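Long-range contact in beta-1,3-glucanosyltransferase (Rhizomucor miehei CAU432, PDB 4WTP), which belongs to glycoside hydrolase family 17, carbohydrate-active enzymes built on a (beta/alpha)8 TIM-barrel fold: residues L84-M98 / N120-S132. Sequence-based numbering, arbitrary orientation.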
loop_
_atom_site.group_PDB
_atom_site.type_symbol
_atom_site.label_atom_id
_atom_site.label_comp_id
_atom_site.label_asym_id
_atom_site.label_seq_id
_atom_site.Cartn_x
_atom_site.Cartn_y
_atom_site.Cartn_z
ATOM N N LEU A 84 1.946 -14.668 -3.528
ATOM C CA LEU A 84 3.205 -15.295 -3.084
ATOM C C LEU A 84 3.799 -16.172 -4.213
ATOM O O LEU A 84 4.979 -16.093 -4.508
ATOM C CB LEU A 84 2.991 -16.107 -1.784
ATOM C CG LEU A 84 2.872 -15.254 -0.509
ATOM C CD1 LEU A 84 2.192 -16.019 0.626
ATOM C CD2 LEU A 84 4.255 -14.760 -0.090
ATOM N N ALA A 85 2.953 -16.953 -4.856
ATOM C CA ALA A 85 3.426 -17.820 -5.951
ATOM C C ALA A 85 3.865 -17.024 -7.194
ATOM O O ALA A 85 4.934 -17.282 -7.765
ATOM C CB ALA A 85 2.379 -18.856 -6.292
ATOM N N ALA A 86 3.095 -15.986 -7.541
ATOM C CA ALA A 86 3.430 -15.161 -8.708
ATOM C C ALA A 86 4.727 -14.382 -8.495
ATOM O O ALA A 86 5.616 -14.410 -9.343
ATOM C CB ALA A 86 2.271 -14.242 -9.025
ATOM N N THR A 87 4.832 -13.709 -7.327
ATOM C CA THR A 87 6.048 -12.957 -7.022
ATOM C C THR A 87 7.268 -13.903 -6.974
ATOM O O THR A 87 8.336 -13.586 -7.487
ATOM C CB THR A 87 5.940 -12.121 -5.722
ATOM O OG1 THR A 87 5.473 -12.934 -4.628
ATOM C CG2 THR A 87 5.005 -10.916 -5.938
ATOM N N GLN A 88 7.104 -15.045 -6.295
ATOM C CA GLN A 88 8.244 -15.975 -6.131
ATOM C C GLN A 88 8.727 -16.517 -7.477
ATOM O O GLN A 88 9.929 -16.549 -7.735
ATOM C CB GLN A 88 7.937 -17.103 -5.149
ATOM C CG GLN A 88 7.922 -16.636 -3.682
ATOM C CD GLN A 88 7.128 -17.538 -2.740
ATOM O OE1 GLN A 88 6.893 -18.713 -3.033
ATOM N NE2 GLN A 88 6.694 -16.985 -1.605
ATOM N N ALA A 89 7.770 -16.824 -8.343
ATOM C CA ALA A 89 8.077 -17.236 -9.720
ATOM C C ALA A 89 8.875 -16.180 -10.502
ATOM O O ALA A 89 9.722 -16.512 -11.342
ATOM C CB ALA A 89 6.804 -17.599 -10.461
ATOM N N LEU A 90 8.603 -14.907 -10.218
ATOM C CA LEU A 90 9.226 -13.801 -10.955
ATOM C C LEU A 90 10.400 -13.199 -10.219
ATOM O O LEU A 90 11.039 -12.262 -10.715
ATOM C CB LEU A 90 8.193 -12.717 -11.281
ATOM C CG LEU A 90 7.040 -13.176 -12.173
ATOM C CD1 LEU A 90 6.089 -12.021 -12.441
ATOM C CD2 LEU A 90 7.582 -13.756 -13.469
ATOM N N GLY A 91 10.707 -13.748 -9.042
ATOM C CA GLY A 91 11.834 -13.255 -8.257
ATOM C C GLY A 91 11.529 -11.902 -7.623
ATOM O O GLY A 91 12.454 -11.104 -7.380
ATOM N N MET A 92 10.241 -11.642 -7.418
ATOM C CA MET A 92 9.787 -10.384 -6.813
ATOM C C MET A 92 9.556 -10.515 -5.296
ATOM O O MET A 92 9.500 -11.626 -4.771
ATOM C CB MET A 92 8.500 -9.886 -7.513
ATOM C CG MET A 92 8.601 -9.651 -9.028
ATOM S SD MET A 92 7.059 -9.147 -9.880
ATOM C CE MET A 92 7.024 -7.391 -9.421
ATOM N N ARG A 93 9.406 -9.377 -4.614
ATOM C CA ARG A 93 9.127 -9.361 -3.173
ATOM C C ARG A 93 7.694 -8.876 -2.914
ATOM O O ARG A 93 7.047 -8.356 -3.848
ATOM C CB ARG A 93 10.090 -8.426 -2.445
ATOM C CG ARG A 93 11.535 -8.468 -2.906
ATOM C CD ARG A 93 12.274 -9.591 -2.246
ATOM N NE ARG A 93 12.196 -9.545 -0.783
ATOM C CZ ARG A 93 12.637 -10.533 -0.001
ATOM N NH1 ARG A 93 13.152 -11.636 -0.535
ATOM N NH2 ARG A 93 12.544 -10.420 1.316
ATOM N N ILE A 94 7.220 -8.980 -1.675
ATOM C CA ILE A 94 5.824 -8.646 -1.373
ATOM C C ILE A 94 5.629 -8.126 0.045
ATOM O O ILE A 94 6.247 -8.626 0.989
ATOM C CB ILE A 94 4.882 -9.855 -1.657
ATOM C CG1 ILE A 94 3.419 -9.443 -1.622
ATOM C CG2 ILE A 94 5.171 -11.057 -0.759
ATOM C CD1 ILE A 94 2.480 -10.472 -2.257
ATOM N N TYR A 95 4.726 -7.158 0.224
ATOM C CA TYR A 95 4.168 -6.828 1.545
ATOM C C TYR A 95 2.781 -7.435 1.561
ATOM O O TYR A 95 1.972 -7.199 0.645
ATOM C CB TYR A 95 4.013 -5.312 1.737
ATOM C CG TYR A 95 5.260 -4.604 2.211
ATOM C CD1 TYR A 95 6.360 -4.410 1.368
ATOM C CD2 TYR A 95 5.318 -4.090 3.507
ATOM C CE1 TYR A 95 7.503 -3.735 1.824
ATOM C CE2 TYR A 95 6.424 -3.421 3.961
ATOM C CZ TYR A 95 7.518 -3.283 3.138
ATOM O OH TYR A 95 8.616 -2.586 3.587
ATOM N N LEU A 96 2.489 -8.229 2.587
ATOM C CA LEU A 96 1.152 -8.797 2.748
ATOM C C LEU A 96 0.319 -7.963 3.704
ATOM O O LEU A 96 0.666 -7.766 4.868
ATOM C CB LEU A 96 1.268 -10.213 3.318
ATOM C CG LEU A 96 1.924 -11.292 2.469
ATOM C CD1 LEU A 96 1.961 -12.642 3.193
ATOM C CD2 LEU A 96 1.168 -11.442 1.163
ATOM N N GLY A 97 -0.821 -7.466 3.215
ATOM C CA GLY A 97 -1.750 -6.718 4.052
ATOM C C GLY A 97 -2.821 -7.650 4.585
ATOM O O GLY A 97 -3.271 -8.571 3.863
ATOM N N MET A 98 -3.212 -7.399 5.830
ATOM C CA MET A 98 -4.385 -8.001 6.451
ATOM C C MET A 98 -5.489 -6.972 6.415
ATOM O O MET A 98 -5.265 -5.796 6.741
ATOM C CB MET A 98 -4.106 -8.361 7.915
ATOM C CG MET A 98 -2.917 -9.301 8.125
ATOM S SD MET A 98 -2.553 -9.718 9.863
ATOM C CE MET A 98 -3.899 -10.890 10.216
ATOM N N ASN A 120 2.394 -22.069 2.661
ATOM C CA ASN A 120 3.180 -21.277 1.732
ATOM C C ASN A 120 4.566 -20.958 2.204
ATOM O O ASN A 120 4.825 -20.753 3.394
ATOM C CB ASN A 120 2.460 -19.942 1.451
ATOM C CG ASN A 120 1.087 -20.121 0.808
ATOM O OD1 ASN A 120 0.097 -20.278 1.512
ATOM N ND2 ASN A 120 1.030 -20.124 -0.516
ATOM N N ASP A 121 5.461 -20.855 1.227
ATOM C CA ASP A 121 6.731 -20.197 1.419
ATOM C C ASP A 121 6.478 -18.693 1.663
ATOM O O ASP A 121 5.734 -18.070 0.890
ATOM C CB ASP A 121 7.545 -20.411 0.142
ATOM C CG ASP A 121 8.934 -19.834 0.213
ATOM O OD1 ASP A 121 9.362 -19.336 1.262
ATOM O OD2 ASP A 121 9.638 -19.961 -0.816
ATOM N N VAL A 122 7.061 -18.134 2.714
ATOM C CA VAL A 122 6.868 -16.688 3.005
ATOM C C VAL A 122 8.207 -15.957 3.007
ATOM O O VAL A 122 8.357 -14.863 3.596
ATOM C CB VAL A 122 6.124 -16.417 4.338
ATOM C CG1 VAL A 122 4.682 -16.865 4.215
ATOM C CG2 VAL A 122 6.824 -17.087 5.515
ATOM N N SER A 123 9.198 -16.553 2.353
ATOM C CA SER A 123 10.556 -16.015 2.444
ATOM C C SER A 123 10.755 -14.687 1.721
ATOM O O SER A 123 11.727 -13.990 1.990
ATOM C CB SER A 123 11.551 -17.046 1.946
ATOM O OG SER A 123 11.434 -17.297 0.559
ATOM N N ASN A 124 9.832 -14.342 0.826
ATOM C CA ASN A 124 9.989 -13.088 0.081
ATOM C C ASN A 124 9.108 -11.977 0.613
ATOM O O ASN A 124 8.909 -10.966 -0.068
ATOM C CB ASN A 124 9.759 -13.284 -1.410
ATOM C CG ASN A 124 8.307 -13.593 -1.750
ATOM O OD1 ASN A 124 7.576 -14.260 -1.001
ATOM N ND2 ASN A 124 7.873 -13.069 -2.915
ATOM N N VAL A 125 8.618 -12.136 1.841
ATOM C CA VAL A 125 7.694 -11.183 2.443
ATOM C C VAL A 125 8.508 -10.171 3.231
ATOM O O VAL A 125 9.234 -10.519 4.174
ATOM C CB VAL A 125 6.678 -11.894 3.379
ATOM C CG1 VAL A 125 5.852 -10.894 4.184
ATOM C CG2 VAL A 125 5.757 -12.809 2.588
ATOM N N ASP A 126 8.368 -8.890 2.878
ATOM C CA ASP A 126 9.124 -7.818 3.505
ATOM C C ASP A 126 8.377 -7.180 4.662
ATOM O O ASP A 126 8.911 -6.325 5.363
ATOM C CB ASP A 126 9.519 -6.757 2.490
ATOM C CG ASP A 126 10.635 -7.222 1.585
ATOM O OD1 ASP A 126 11.587 -7.884 2.053
ATOM O OD2 ASP A 126 10.576 -6.977 0.389
ATOM N N GLY A 127 7.121 -7.558 4.863
ATOM C CA GLY A 127 6.354 -7.010 5.979
ATOM C C GLY A 127 4.932 -7.507 5.953
ATOM O O GLY A 127 4.419 -7.866 4.875
ATOM N N LEU A 128 4.320 -7.516 7.134
ATOM C CA LEU A 128 2.913 -7.815 7.281
ATOM C C LEU A 128 2.233 -6.532 7.787
ATOM O O LEU A 128 2.613 -6.002 8.852
ATOM C CB LEU A 128 2.763 -8.940 8.289
ATOM C CG LEU A 128 1.382 -9.544 8.463
ATOM C CD1 LEU A 128 0.730 -10.066 7.186
ATOM C CD2 LEU A 128 1.517 -10.675 9.447
ATOM N N ILE A 129 1.230 -6.069 7.050
ATOM C CA ILE A 129 0.553 -4.826 7.383
ATOM C C ILE A 129 -0.769 -5.175 8.059
ATOM O O ILE A 129 -1.701 -5.677 7.427
ATOM C CB ILE A 129 0.332 -3.961 6.129
ATOM C CG1 ILE A 129 1.630 -3.783 5.314
ATOM C CG2 ILE A 129 -0.261 -2.609 6.538
ATOM C CD1 ILE A 129 1.394 -3.104 3.971
ATOM N N VAL A 130 -0.840 -4.952 9.362
ATOM C CA VAL A 130 -1.947 -5.421 10.177
ATOM C C VAL A 130 -3.031 -4.353 10.156
ATOM O O VAL A 130 -3.109 -3.503 11.041
ATOM C CB VAL A 130 -1.492 -5.768 11.616
ATOM C CG1 VAL A 130 -2.645 -6.407 12.386
ATOM C CG2 VAL A 130 -0.276 -6.688 11.564
ATOM N N GLY A 131 -3.851 -4.403 9.109
ATOM C CA GLY A 131 -4.911 -3.426 8.924
ATOM C C GLY A 131 -4.462 -2.178 8.201
ATOM O O GLY A 131 -3.278 -1.801 8.223
ATOM N N SER A 132 -5.427 -1.517 7.586
ATOM C CA SER A 132 -5.211 -0.207 6.971
ATOM C C SER A 132 -6.385 0.686 7.313
ATOM O O SER A 132 -7.540 0.343 7.016
ATOM C CB SER A 132 -5.128 -0.355 5.449
ATOM O OG SER A 132 -5.021 0.923 4.821
#
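Asn124 ties strand 125-132 to the end of helix 79-90 and the turn after it. Its CG sits between backbone N and carbonyl carbon (chi1 69°), turning the amide toward the last turn of the helix: ND2 donates in its own plane to Met92 O (2.9 Å) and Thr87 OG1 (3.0 Å), which itself bonds to Ala83 O. Asn124 OD1 receives Gln88 NE2 (2.9 Å), a nearly straight bond arriving above the carbonyl plane, the two amides turned 75° apart. An asparagine suits this buried corner because one amide both donates and accepts.

Beyond it, strands 93-98 and 125-132 pair in parallel, the two ends of a beta-alpha-beta crossover through helix 104-119. On the face of the sheet turned to the helices packing is tight: Val125 CG2 wedges between Leu84 CD2 (3.6 Å), Ile94 CG2 and Leu96 CD1, while Leu128 CD1 lies against Met98 CG (3.8 Å), both residues covered by helix 142-156. On the barrel's inner side the Tyr95 ring lies flat over the Asp126-Gly127 peptide, a fit aided by the glycine's lack of a side chain.

The side nearer solvent is polar. Gln88 NE2 also reaches Asp121 O, and the bent Arg93 grips Asp126 side-on, NE to OD2 (3.3 Å) and NH2 to OD1 (2.8 Å). Asp126 OD2 also pairs with Arg68, so two arginines probably keep that carboxylate ionised, while apolar contacts and the hydrogen bonds of the Asn124 amide hold the buried side.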